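Local coordinates for DNA ligase (Aquifex aeolicus, PDB 3QWU), which probably joins nucleic acid ends by way of an adenylated enzyme intermediate, and here holds adenosine and a calcium ion, at residues H184-G189 and K206-E211; G189-S194 and I198-E203; E294-E297 and K301-K304; G360-L363 and I367-D370. All blocks are in the same frame, centred on the assembly; numbering follows the deposited sequence.

Contact 1 (H184-G189 and K206-E211). With ADN (adenosine), chain C.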
loop_
_atom_site.group_PDB
_atom_site.type_symbol
_atom_site.label_atom_id
_atom_site.label_comp_id
_atom_site.label_asym_id
_atom_site.label_seq_id
_atom_site.Cartn_x
_atom_site.Cartn_y
_atom_site.Cartn_z
ATOM N N HIS A 184 4.642 -2.256 -35.825
ATOM C CA HIS A 184 5.608 -2.735 -34.830
ATOM C C HIS A 184 5.944 -1.637 -33.818
ATOM O O HIS A 184 5.698 -0.461 -34.057
ATOM C CB HIS A 184 6.889 -3.141 -35.544
ATOM C CG HIS A 184 7.461 -2.017 -36.351
ATOM N ND1 HIS A 184 7.251 -1.897 -37.708
ATOM C CD2 HIS A 184 8.129 -0.901 -35.972
ATOM C CE1 HIS A 184 7.809 -0.774 -38.134
ATOM N NE2 HIS A 184 8.349 -0.152 -37.100
ATOM N N VAL A 185 6.524 -2.032 -32.687
ATOM C CA VAL A 185 6.953 -1.059 -31.668
ATOM C C VAL A 185 8.138 -0.338 -32.280
ATOM O O VAL A 185 8.801 -0.909 -33.144
ATOM C CB VAL A 185 7.298 -1.771 -30.321
ATOM C CG1 VAL A 185 6.021 -2.373 -29.687
ATOM C CG2 VAL A 185 8.340 -2.883 -30.513
ATOM N N GLU A 186 8.363 0.929 -31.925
ATOM C CA GLU A 186 9.513 1.675 -32.421
ATOM C C GLU A 186 10.774 0.957 -31.976
ATOM O O GLU A 186 10.853 0.529 -30.832
ATOM C CB GLU A 186 9.521 3.137 -31.895
ATOM C CG GLU A 186 10.868 3.889 -32.187
ATOM C CD GLU A 186 10.910 5.348 -31.760
ATOM O OE1 GLU A 186 10.018 5.769 -31.020
ATOM O OE2 GLU A 186 11.854 6.090 -32.148
ATOM N N ILE A 187 11.783 0.851 -32.868
ATOM C CA ILE A 187 13.054 0.247 -32.519
ATOM C C ILE A 187 14.047 1.380 -32.417
ATOM O O ILE A 187 14.219 2.142 -33.383
ATOM C CB ILE A 187 13.560 -0.713 -33.549
ATOM C CG1 ILE A 187 12.494 -1.744 -33.973
ATOM C CG2 ILE A 187 14.839 -1.435 -33.031
ATOM C CD1 ILE A 187 12.413 -3.065 -33.121
ATOM N N LEU A 188 14.696 1.518 -31.251
ATOM C CA LEU A 188 15.641 2.626 -31.030
ATOM C C LEU A 188 17.038 2.309 -31.527
ATOM O O LEU A 188 17.784 3.219 -31.892
ATOM C CB LEU A 188 15.715 3.006 -29.558
ATOM C CG LEU A 188 14.532 3.786 -29.000
ATOM C CD1 LEU A 188 14.288 5.081 -29.829
ATOM C CD2 LEU A 188 13.229 2.920 -28.832
ATOM N N GLY A 189 17.357 1.008 -31.531
ATOM C CA GLY A 189 18.578 0.497 -32.087
ATOM C C GLY A 189 19.229 -0.517 -31.158
ATOM O O GLY A 189 18.608 -1.030 -30.200
ATOM N N LYS A 206 14.887 10.413 -21.483
ATOM C CA LYS A 206 14.572 11.780 -21.200
ATOM C C LYS A 206 13.554 12.283 -22.222
ATOM O O LYS A 206 12.599 12.940 -21.863
ATOM C CB LYS A 206 15.857 12.631 -21.299
ATOM C CG LYS A 206 15.653 14.117 -21.022
ATOM C CD LYS A 206 16.746 14.944 -21.615
ATOM C CE LYS A 206 16.660 16.402 -21.186
ATOM N NZ LYS A 206 16.410 17.332 -22.337
ATOM N N ARG A 207 13.769 11.960 -23.503
ATOM C CA ARG A 207 12.877 12.411 -24.581
ATOM C C ARG A 207 11.470 11.742 -24.469
ATOM O O ARG A 207 10.422 12.376 -24.428
ATOM C CB ARG A 207 13.539 12.158 -25.942
ATOM C CG ARG A 207 12.729 12.728 -27.103
ATOM C CD ARG A 207 13.341 12.505 -28.446
ATOM N NE ARG A 207 13.309 11.124 -28.906
ATOM C CZ ARG A 207 14.325 10.276 -28.887
ATOM N NH1 ARG A 207 15.517 10.619 -28.427
ATOM N NH2 ARG A 207 14.149 9.070 -29.375
ATOM N N PHE A 208 11.476 10.438 -24.300
ATOM C CA PHE A 208 10.256 9.681 -24.144
ATOM C C PHE A 208 9.437 10.223 -22.992
ATOM O O PHE A 208 8.195 10.362 -23.042
ATOM C CB PHE A 208 10.680 8.194 -23.868
ATOM C CG PHE A 208 10.733 7.349 -25.072
ATOM C CD1 PHE A 208 11.004 7.888 -26.284
ATOM C CD2 PHE A 208 10.468 6.004 -24.984
ATOM C CE1 PHE A 208 10.994 7.104 -27.432
ATOM C CE2 PHE A 208 10.489 5.178 -26.123
ATOM C CZ PHE A 208 10.766 5.725 -27.345
ATOM N N ASN A 209 10.146 10.465 -21.898
ATOM C CA ASN A 209 9.521 10.951 -20.693
ATOM C C ASN A 209 8.883 12.286 -21.007
ATOM O O ASN A 209 7.771 12.509 -20.653
ATOM C CB ASN A 209 10.514 11.124 -19.510
ATOM C CG ASN A 209 9.774 11.540 -18.195
ATOM O OD1 ASN A 209 8.826 10.894 -17.764
ATOM N ND2 ASN A 209 10.123 12.654 -17.676
ATOM N N GLU A 210 9.612 13.174 -21.668
ATOM C CA GLU A 210 9.023 14.434 -22.066
ATOM C C GLU A 210 7.903 14.257 -23.037
ATOM O O GLU A 210 7.001 15.066 -23.039
ATOM C CB GLU A 210 10.081 15.368 -22.664
ATOM C CG GLU A 210 11.124 15.869 -21.649
ATOM C CD GLU A 210 12.402 16.417 -22.291
ATOM O OE1 GLU A 210 12.541 16.365 -23.520
ATOM O OE2 GLU A 210 13.309 16.898 -21.582
ATOM N N GLU A 211 7.937 13.199 -23.864
ATOM C CA GLU A 211 6.859 12.937 -24.863
ATOM C C GLU A 211 5.711 12.118 -24.265
ATOM O O GLU A 211 4.784 11.751 -24.946
ATOM C CB GLU A 211 7.412 12.160 -26.063
ATOM C CG GLU A 211 8.428 12.921 -26.951
ATOM C CD GLU A 211 9.098 12.026 -28.002
ATOM O OE1 GLU A 211 9.018 10.792 -27.842
ATOM O OE2 GLU A 211 9.707 12.566 -28.969
HETATM O "O5'" ADN C . 5.622 -7.159 -19.052
HETATM C "C5'" ADN C . 5.863 -6.097 -19.976
HETATM C "C4'" ADN C . 4.621 -5.873 -20.830
HETATM O "O4'" ADN C . 4.746 -4.673 -21.653
HETATM C "C3'" ADN C . 4.415 -7.029 -21.800
HETATM O "O3'" ADN C . 3.626 -8.103 -21.297
HETATM C "C2'" ADN C . 3.791 -6.371 -23.027
HETATM O "O2'" ADN C . 2.389 -6.580 -23.055
HETATM C "C1'" ADN C . 4.092 -4.878 -22.922
HETATM N N9 ADN C . 4.982 -4.371 -23.979
HETATM C C8 ADN C . 4.816 -3.173 -24.587
HETATM N N7 ADN C . 5.772 -2.935 -25.518
HETATM C C5 ADN C . 6.591 -4.017 -25.466
HETATM C C6 ADN C . 7.827 -4.394 -26.159
HETATM N N6 ADN C . 8.316 -3.530 -27.093
HETATM N N1 ADN C . 8.385 -5.612 -25.879
HETATM C C2 ADN C . 7.848 -6.429 -24.927
HETATM N N3 ADN C . 6.722 -6.119 -24.223
HETATM C C4 ADN C . 6.069 -4.961 -24.466
#
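Phe208, on the last turn of helix 195-210, brings the far end of its ring up to Leu188 of the edge strand and to Glu186 just before it. The close packing is here: Leu188 CD2 sits 4.0 Å from Phe208 CZ, the two side chains arriving from opposite directions. Glu186 reaches the same end of the ring with an extended chain, its CG anti to the backbone N (chi1 169°). Its OE1 lies 3.8 Å from Phe208 CZ, near the ring plane at the edge, where the ring's weakly positive C-H groups probably suit a carboxylate. Phe208 also packs on Glu79 of strand 75-80.

Toward the outer side the contact thins out. Leu188 CD1 passes the edge of the Arg207 guanidinium, 4.0 Å from NH2, and Glu186 OE2 stays 4.7 Å from that NH2, so opposite charges are near without pairing. Arg207 NE instead makes a long salt bridge of 3.9 Å to Glu211 OE2.

Val185, in the loop leading into the strand, turns to the ligand, its CG2 3.5 Å from N6 of adenosine. A helix packed on a sheet edge beside the adenine pocket is consistent with the adenylation domain of ATP-dependent DNA and RNA ligases.

Contact 2 (G189-S194 and I198-E203); sequences GRFTAS and IKKIKE
Phe191, Ile198 and Ile201 carry most of this contact, in which the end of strand 187-191 passes through a three-residue loop into helix 195-210 and the helix folds back over it. Ile201 lies over one face of the Phe191 ring: its CG1 stands 4.2 Å from the ring centroid and 18° off the normal, a CH-pi contact displaced toward the rim. The branch continues to CD1, which ends 3.9 Å from Phe191 CB, so the isoleucine runs along the phenylalanine rather than merely touching it. With CG anti to the carbonyl carbon (chi1 -66°), Phe191 swings its ring under the helix, where Lys200 CB meets CE1 obliquely at 4.0 Å. Phe75 of strand 75-80 touches both Phe191 and Ile201, extending this apolar layer into the sheet.

Ile198 works through its backbone as well as its side chain. Its N donates to Ser194 O at 2.9 Å, the first-turn bond of the helix, while its CG1 lies against that same oxygen and CD1 approaches Ala193 CB at 4.5 Å. Leu67 of helix 63-70 packs on both isoleucines.

Ser194 is the N-cap: its OG accepts a weak hydrogen bond from Gly197 N. The bond from this OG to Thr192 OG1 is very short and therefore doubtful in detail. The chemistry thus divides in two, with polar groups capping the helix start and an aliphatic-aromatic layer holding the turned helix on the strand, consistent with a local strand-to-helix connection in which no salt bridge joins the two segments.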
loop_
_atom_site.group_PDB
_atom_site.type_symbol
_atom_site.label_atom_id
_atom_site.label_comp_id
_atom_site.label_asym_id
_atom_site.label_seq_id
_atom_site.Cartn_x
_atom_site.Cartn_y
_atom_site.Cartn_z
ATOM N N GLY A 189 17.357 1.008 -31.531
ATOM C CA GLY A 189 18.578 0.497 -32.087
ATOM C C GLY A 189 19.229 -0.517 -31.158
ATOM O O GLY A 189 18.608 -1.030 -30.200
ATOM N N ARG A 190 20.484 -0.813 -31.473
ATOM C CA ARG A 190 21.281 -1.849 -30.840
ATOM C C ARG A 190 22.387 -1.182 -30.078
ATOM O O ARG A 190 23.119 -0.366 -30.639
ATOM C CB ARG A 190 21.887 -2.734 -31.926
ATOM C CG ARG A 190 22.703 -3.872 -31.410
ATOM C CD ARG A 190 22.974 -4.787 -32.513
ATOM N NE ARG A 190 23.439 -6.078 -32.052
ATOM C CZ ARG A 190 24.692 -6.354 -31.764
ATOM N NH1 ARG A 190 25.615 -5.405 -31.855
ATOM N NH2 ARG A 190 25.016 -7.584 -31.359
ATOM N N PHE A 191 22.514 -1.521 -28.802
ATOM C CA PHE A 191 23.368 -0.747 -27.894
ATOM C C PHE A 191 24.195 -1.645 -27.027
ATOM O O PHE A 191 23.888 -2.831 -26.899
ATOM C CB PHE A 191 22.527 0.170 -26.985
ATOM C CG PHE A 191 21.811 1.263 -27.724
ATOM C CD1 PHE A 191 22.444 2.464 -27.993
ATOM C CD2 PHE A 191 20.505 1.086 -28.159
ATOM C CE1 PHE A 191 21.785 3.469 -28.717
ATOM C CE2 PHE A 191 19.837 2.083 -28.845
ATOM C CZ PHE A 191 20.471 3.269 -29.129
ATOM N N THR A 192 25.224 -1.042 -26.415
ATOM C CA THR A 192 25.999 -1.649 -25.324
ATOM C C THR A 192 25.931 -0.749 -24.118
ATOM O O THR A 192 25.626 0.455 -24.264
ATOM C CB THR A 192 27.510 -1.776 -25.690
ATOM O OG1 THR A 192 28.060 -0.461 -25.798
ATOM C CG2 THR A 192 27.709 -2.502 -27.011
ATOM N N ALA A 193 26.263 -1.311 -22.945
ATOM C CA ALA A 193 26.363 -0.544 -21.687
ATOM C C ALA A 193 27.658 0.268 -21.536
ATOM O O ALA A 193 28.102 0.522 -20.427
ATOM C CB ALA A 193 26.179 -1.477 -20.441
ATOM N N SER A 194 28.241 0.715 -22.633
ATOM C CA SER A 194 29.431 1.566 -22.589
ATOM C C SER A 194 29.109 2.992 -22.146
ATOM O O SER A 194 27.966 3.349 -21.946
ATOM C CB SER A 194 30.062 1.600 -23.977
ATOM O OG SER A 194 29.029 1.671 -24.956
ATOM N N ILE A 198 25.360 4.382 -22.853
ATOM C CA ILE A 198 24.573 4.890 -21.758
ATOM C C ILE A 198 24.151 6.313 -22.005
ATOM O O ILE A 198 23.025 6.668 -21.651
ATOM C CB ILE A 198 25.337 4.810 -20.405
ATOM C CG1 ILE A 198 25.574 3.340 -20.014
ATOM C CG2 ILE A 198 24.600 5.561 -19.289
ATOM C CD1 ILE A 198 24.295 2.529 -19.842
ATOM N N LYS A 199 25.014 7.151 -22.583
ATOM C CA LYS A 199 24.599 8.539 -22.797
ATOM C C LYS A 199 23.389 8.540 -23.749
ATOM O O LYS A 199 22.419 9.235 -23.497
ATOM C CB LYS A 199 25.700 9.429 -23.351
ATOM C CG LYS A 199 26.500 10.237 -22.286
ATOM C CD LYS A 199 27.645 9.422 -21.556
ATOM C CE LYS A 199 28.949 10.244 -21.285
ATOM N NZ LYS A 199 30.035 10.061 -22.354
ATOM N N LYS A 200 23.429 7.726 -24.795
ATOM C CA LYS A 200 22.370 7.749 -25.805
ATOM C C LYS A 200 21.044 7.206 -25.257
ATOM O O LYS A 200 19.982 7.827 -25.430
ATOM C CB LYS A 200 22.789 6.979 -27.034
ATOM C CG LYS A 200 24.051 7.559 -27.691
ATOM C CD LYS A 200 24.548 6.647 -28.819
ATOM C CE LYS A 200 26.010 6.855 -29.092
ATOM N NZ LYS A 200 26.522 5.950 -30.177
ATOM N N ILE A 201 21.111 6.078 -24.560
ATOM C CA ILE A 201 19.923 5.513 -23.948
ATOM C C ILE A 201 19.305 6.471 -22.943
ATOM O O ILE A 201 18.113 6.501 -22.795
ATOM C CB ILE A 201 20.239 4.156 -23.269
ATOM C CG1 ILE A 201 20.700 3.162 -24.304
ATOM C CG2 ILE A 201 19.034 3.592 -22.541
ATOM C CD1 ILE A 201 21.363 1.987 -23.747
ATOM N N LYS A 202 20.107 7.252 -22.232
ATOM C CA LYS A 202 19.539 8.229 -21.270
ATOM C C LYS A 202 18.887 9.386 -21.986
ATOM O O LYS A 202 17.868 9.881 -21.533
ATOM C CB LYS A 202 20.582 8.757 -20.279
ATOM C CG LYS A 202 20.889 7.749 -19.215
ATOM C CD LYS A 202 22.073 8.077 -18.291
ATOM C CE LYS A 202 21.791 9.150 -17.253
ATOM N NZ LYS A 202 22.223 8.689 -15.873
ATOM N N GLU A 203 19.463 9.825 -23.093
ATOM C CA GLU A 203 18.811 10.859 -23.869
ATOM C C GLU A 203 17.434 10.328 -24.363
ATOM O O GLU A 203 16.422 11.054 -24.334
ATOM C CB GLU A 203 19.703 11.294 -25.007
ATOM C CG GLU A 203 19.093 12.312 -25.977
ATOM C CD GLU A 203 18.710 13.669 -25.331
ATOM O OE1 GLU A 203 19.618 14.346 -24.753
ATOM O OE2 GLU A 203 17.486 14.055 -25.418
#

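Contact 3 (E294-E297 and K301-K304); sequences EQFE and KVYK
Gln295 lays its amide against Tyr303 and grips the backbone of that one residue at two points. Tyr303 N donates to Gln295 OE1 at 2.9 Å in a nearly straight bond, 169° at the hydrogen, although the donor stands well above the plane of the amide carbonyl. In return Gln295 NE2 donates to Tyr303 O, also at 2.9 Å, with the acceptor lying in the amide plane. The chain reaches this far because it is extended, CG anti to the backbone N.

The same amide stacks on the tyrosine ring: the planes are 21° apart and NE2 sits 3.6 Å above the ring centre. Tyr303 makes this possible by folding its CG between its own N and carbonyl carbon (chi1 66°), which brings the ring back beside the two bonds.

The amide occupies both the N-H and the C=O of Tyr303, somewhat as a neighbouring strand would, at the start of strand 303-310, an edge strand of the three-stranded antiparallel sheet in the C-terminal region, where helix 276-299 has just ended. Two acceptors, Gln295 OE1 and Tyr303 O, lie only 3.0 Å apart; Lys245 NZ donates to Tyr303 O and more weakly to OE1, and its positive charge probably eases their proximity. Val302 N is taken by Thr356 OG1, from helix 353-363.

Apolar contact fills in alongside. Phe296 CB meets Val302 CG2 at 3.9 Å, and Val302 packs further on Leu359, while Val302 CG1 borders Gln295 OE1 at 3.9 Å. Lys304 NZ makes a salt bridge with Glu142 OE1 and a hydrogen bond to Thr242 O.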
loop_
_atom_site.group_PDB
_atom_site.type_symbol
_atom_site.label_atom_id
_atom_site.label_comp_id
_atom_site.label_asym_id
_atom_site.label_seq_id
_atom_site.Cartn_x
_atom_site.Cartn_y
_atom_site.Cartn_z
ATOM N N GLU A 294 -15.211 13.896 -6.143
ATOM C CA GLU A 294 -16.133 14.741 -6.965
ATOM C C GLU A 294 -17.135 13.852 -7.738
ATOM O O GLU A 294 -18.308 14.203 -7.803
ATOM C CB GLU A 294 -15.390 15.660 -7.949
ATOM C CG GLU A 294 -14.767 16.938 -7.278
ATOM C CD GLU A 294 -13.627 17.537 -8.112
ATOM O OE1 GLU A 294 -13.160 16.876 -9.042
ATOM O OE2 GLU A 294 -13.193 18.666 -7.847
ATOM N N GLN A 295 -16.668 12.736 -8.313
ATOM C CA GLN A 295 -17.546 11.898 -9.099
ATOM C C GLN A 295 -18.605 11.255 -8.175
ATOM O O GLN A 295 -19.805 11.234 -8.521
ATOM C CB GLN A 295 -16.774 10.852 -9.876
ATOM C CG GLN A 295 -17.607 10.007 -10.837
ATOM C CD GLN A 295 -16.880 8.762 -11.397
ATOM O OE1 GLN A 295 -16.306 7.936 -10.650
ATOM N NE2 GLN A 295 -16.936 8.610 -12.718
ATOM N N PHE A 296 -18.170 10.806 -7.000
ATOM C CA PHE A 296 -19.080 10.289 -5.996
ATOM C C PHE A 296 -20.142 11.293 -5.574
ATOM O O PHE A 296 -21.316 10.924 -5.429
ATOM C CB PHE A 296 -18.364 9.822 -4.725
ATOM C CG PHE A 296 -19.308 9.272 -3.709
ATOM C CD1 PHE A 296 -19.646 9.992 -2.583
ATOM C CD2 PHE A 296 -19.969 8.069 -3.948
ATOM C CE1 PHE A 296 -20.573 9.495 -1.663
ATOM C CE2 PHE A 296 -20.887 7.578 -3.050
ATOM C CZ PHE A 296 -21.185 8.285 -1.887
ATOM N N GLU A 297 -19.743 12.545 -5.337
ATOM C CA GLU A 297 -20.716 13.573 -4.962
ATOM C C GLU A 297 -21.702 13.887 -6.077
ATOM O O GLU A 297 -22.868 14.137 -5.816
ATOM C CB GLU A 297 -20.034 14.869 -4.508
ATOM C CG GLU A 297 -19.346 14.752 -3.195
ATOM C CD GLU A 297 -20.302 14.581 -2.022
ATOM O OE1 GLU A 297 -21.117 15.504 -1.754
ATOM O OE2 GLU A 297 -20.220 13.538 -1.344
ATOM N N LYS A 301 -21.818 7.269 -7.356
ATOM C CA LYS A 301 -21.102 6.044 -7.686
ATOM C C LYS A 301 -19.672 6.420 -8.093
ATOM O O LYS A 301 -19.430 7.481 -8.729
ATOM C CB LYS A 301 -21.698 5.347 -8.932
ATOM C CG LYS A 301 -23.091 4.835 -8.841
ATOM C CD LYS A 301 -23.198 3.461 -8.129
ATOM C CE LYS A 301 -24.601 2.837 -8.267
ATOM N NZ LYS A 301 -24.496 1.334 -8.187
ATOM N N VAL A 302 -18.726 5.538 -7.798
ATOM C CA VAL A 302 -17.369 5.717 -8.308
ATOM C C VAL A 302 -17.109 4.661 -9.396
ATOM O O VAL A 302 -17.160 3.459 -9.147
ATOM C CB VAL A 302 -16.324 5.611 -7.205
ATOM C CG1 VAL A 302 -14.895 5.625 -7.830
ATOM C CG2 VAL A 302 -16.517 6.704 -6.217
ATOM N N TYR A 303 -16.838 5.127 -10.604
ATOM C CA TYR A 303 -16.748 4.239 -11.740
ATOM C C TYR A 303 -15.856 4.828 -12.857
ATOM O O TYR A 303 -15.661 6.056 -12.915
ATOM C CB TYR A 303 -18.179 3.961 -12.267
ATOM C CG TYR A 303 -18.892 5.165 -12.849
ATOM C CD1 TYR A 303 -19.756 5.923 -12.083
ATOM C CD2 TYR A 303 -18.727 5.529 -14.190
ATOM C CE1 TYR A 303 -20.419 7.035 -12.609
ATOM C CE2 TYR A 303 -19.397 6.644 -14.721
ATOM C CZ TYR A 303 -20.228 7.375 -13.913
ATOM O OH TYR A 303 -20.907 8.451 -14.411
ATOM N N LYS A 304 -15.327 3.954 -13.716
ATOM C CA LYS A 304 -14.620 4.357 -14.955
ATOM C C LYS A 304 -15.461 3.977 -16.154
ATOM O O LYS A 304 -15.995 2.898 -16.176
ATOM C CB LYS A 304 -13.275 3.647 -15.094
ATOM C CG LYS A 304 -12.243 3.987 -14.043
ATOM C CD LYS A 304 -10.808 3.748 -14.572
ATOM C CE LYS A 304 -9.818 3.336 -13.500
ATOM N NZ LYS A 304 -8.501 3.365 -14.063
#

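Contact 4 (G360-L363 and I367-D370); sequences GHLL and IVYD
A tight reversal at the C terminus brings His361 and Leu362, on the last turn of helix 353-363, against the short, weakly bonded strand 367-368. His361 spans the gap through its ring: NE2 donates to Ile367 O at 2.9 Å, with 165° at the hydrogen. The oxygen lies in the ring plane, but seen from the carbonyl the donor stands 42° above its plane and so is not on a lone pair. An extended first torsion (CG anti to the backbone N, chi1 180°) carries the imidazole out from the helix to the strand, and the carbonyl acceptor implies that NE2 carries a hydrogen.

Next to this bond, Leu362 meets Val368 obliquely. CD2 of the leucine and CG2 of the valine are 3.3 Å apart, unusually close, so the exact value is doubtful. The valine methyl also comes near the edge of the imidazole, 4.3 Å from His361 CD2.

The second subunit covers part of this contact. Leu362 and Leu363 pack on its Leu264, and the terminal OXT of Asp370 forms a salt bridge with its Arg59. Residues 367 and 368 pair antiparallel with a strand of that subunit, making this a C-terminal tail that extends a beta sheet across a dimer interface.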
loop_
_atom_site.group_PDB
_atom_site.type_symbol
_atom_site.label_atom_id
_atom_site.label_comp_id
_atom_site.label_asym_id
_atom_site.label_seq_id
_atom_site.Cartn_x
_atom_site.Cartn_y
_atom_site.Cartn_z
ATOM N N GLY A 360 -18.755 6.907 0.551
ATOM C CA GLY A 360 -20.050 7.160 1.141
ATOM C C GLY A 360 -20.037 7.123 2.663
ATOM O O GLY A 360 -20.741 7.933 3.342
ATOM N N HIS A 361 -19.271 6.181 3.211
ATOM C CA HIS A 361 -19.227 5.994 4.660
ATOM C C HIS A 361 -18.461 7.140 5.330
ATOM O O HIS A 361 -18.905 7.699 6.307
ATOM C CB HIS A 361 -18.625 4.618 5.011
ATOM C CG HIS A 361 -18.542 4.351 6.489
ATOM N ND1 HIS A 361 -19.653 4.112 7.269
ATOM C CD2 HIS A 361 -17.478 4.324 7.333
ATOM C CE1 HIS A 361 -19.277 3.935 8.528
ATOM N NE2 HIS A 361 -17.959 4.050 8.590
ATOM N N LEU A 362 -17.320 7.509 4.752
ATOM C CA LEU A 362 -16.523 8.599 5.256
ATOM C C LEU A 362 -17.151 9.970 5.031
ATOM O O LEU A 362 -17.177 10.780 5.964
ATOM C CB LEU A 362 -15.164 8.589 4.606
ATOM C CG LEU A 362 -14.381 7.301 4.695
ATOM C CD1 LEU A 362 -13.044 7.526 4.019
ATOM C CD2 LEU A 362 -14.243 6.895 6.147
ATOM N N LEU A 363 -17.664 10.229 3.821
ATOM C CA LEU A 363 -18.298 11.528 3.488
ATOM C C LEU A 363 -19.556 11.872 4.290
ATOM O O LEU A 363 -19.850 13.032 4.500
ATOM C CB LEU A 363 -18.630 11.625 1.986
ATOM C CG LEU A 363 -17.398 11.802 1.107
ATOM C CD1 LEU A 363 -17.854 11.726 -0.285
ATOM C CD2 LEU A 363 -16.704 13.123 1.372
ATOM N N ILE A 367 -17.224 6.411 10.981
ATOM C CA ILE A 367 -16.120 6.044 11.829
ATOM C C ILE A 367 -15.362 4.867 11.178
ATOM O O ILE A 367 -15.980 3.934 10.681
ATOM C CB ILE A 367 -16.700 5.706 13.259
ATOM C CG1 ILE A 367 -15.988 6.507 14.341
ATOM C CG2 ILE A 367 -16.713 4.218 13.584
ATOM C CD1 ILE A 367 -16.836 6.696 15.560
ATOM N N VAL A 368 -14.036 4.944 11.139
ATOM C CA VAL A 368 -13.205 3.844 10.684
ATOM C C VAL A 368 -12.288 3.393 11.828
ATOM O O VAL A 368 -11.476 4.174 12.321
ATOM C CB VAL A 368 -12.355 4.247 9.458
ATOM C CG1 VAL A 368 -11.316 3.168 9.116
ATOM C CG2 VAL A 368 -13.264 4.491 8.259
ATOM N N TYR A 369 -12.432 2.141 12.254
ATOM C CA TYR A 369 -11.500 1.544 13.197
ATOM C C TYR A 369 -10.274 1.108 12.468
ATOM O O TYR A 369 -10.242 0.027 11.887
ATOM C CB TYR A 369 -12.134 0.372 13.934
ATOM C CG TYR A 369 -13.277 0.867 14.740
ATOM C CD1 TYR A 369 -13.080 1.400 16.002
ATOM C CD2 TYR A 369 -14.550 0.896 14.216
ATOM C CE1 TYR A 369 -14.151 1.905 16.750
ATOM C CE2 TYR A 369 -15.622 1.400 14.956
ATOM C CZ TYR A 369 -15.405 1.905 16.207
ATOM O OH TYR A 369 -16.467 2.388 16.914
ATOM N N ASP A 370 -9.329 2.044 12.379
ATOM C CA ASP A 370 -7.890 1.784 12.286
ATOM C C ASP A 370 -7.128 3.028 11.858
ATOM O O ASP A 370 -7.354 3.614 10.771
ATOM C CB ASP A 370 -7.537 0.583 11.405
ATOM C CG ASP A 370 -7.458 -0.733 12.212
ATOM O OD1 ASP A 370 -7.283 -1.800 11.566
ATOM O OD2 ASP A 370 -7.580 -0.708 13.474
ATOM O OXT ASP A 370 -6.275 3.452 12.656
#

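How the contacts relate
Following the chain from the N terminus, the first of these contacts is met at strand 187-191. Contact 1 closes the larger loop, from 184-189 to 206-211, and contact 2 is nested within it, 189-194 against 198-203; both join this strand to helix 195-210, share Gly189 and have centres about 12 Å apart. The other two follow in series, in the C-terminal part of the chain. Contact 3 closes the short turn between helix 276-299 and strand 303-310, and contact 4 the one between helix 353-363 and the terminal strand. Those two touch, Phe296 CZ packing on Gly360 CA at 3.4 Å, whereas the centres of contacts 1 and 3 stand about 35 Å apart.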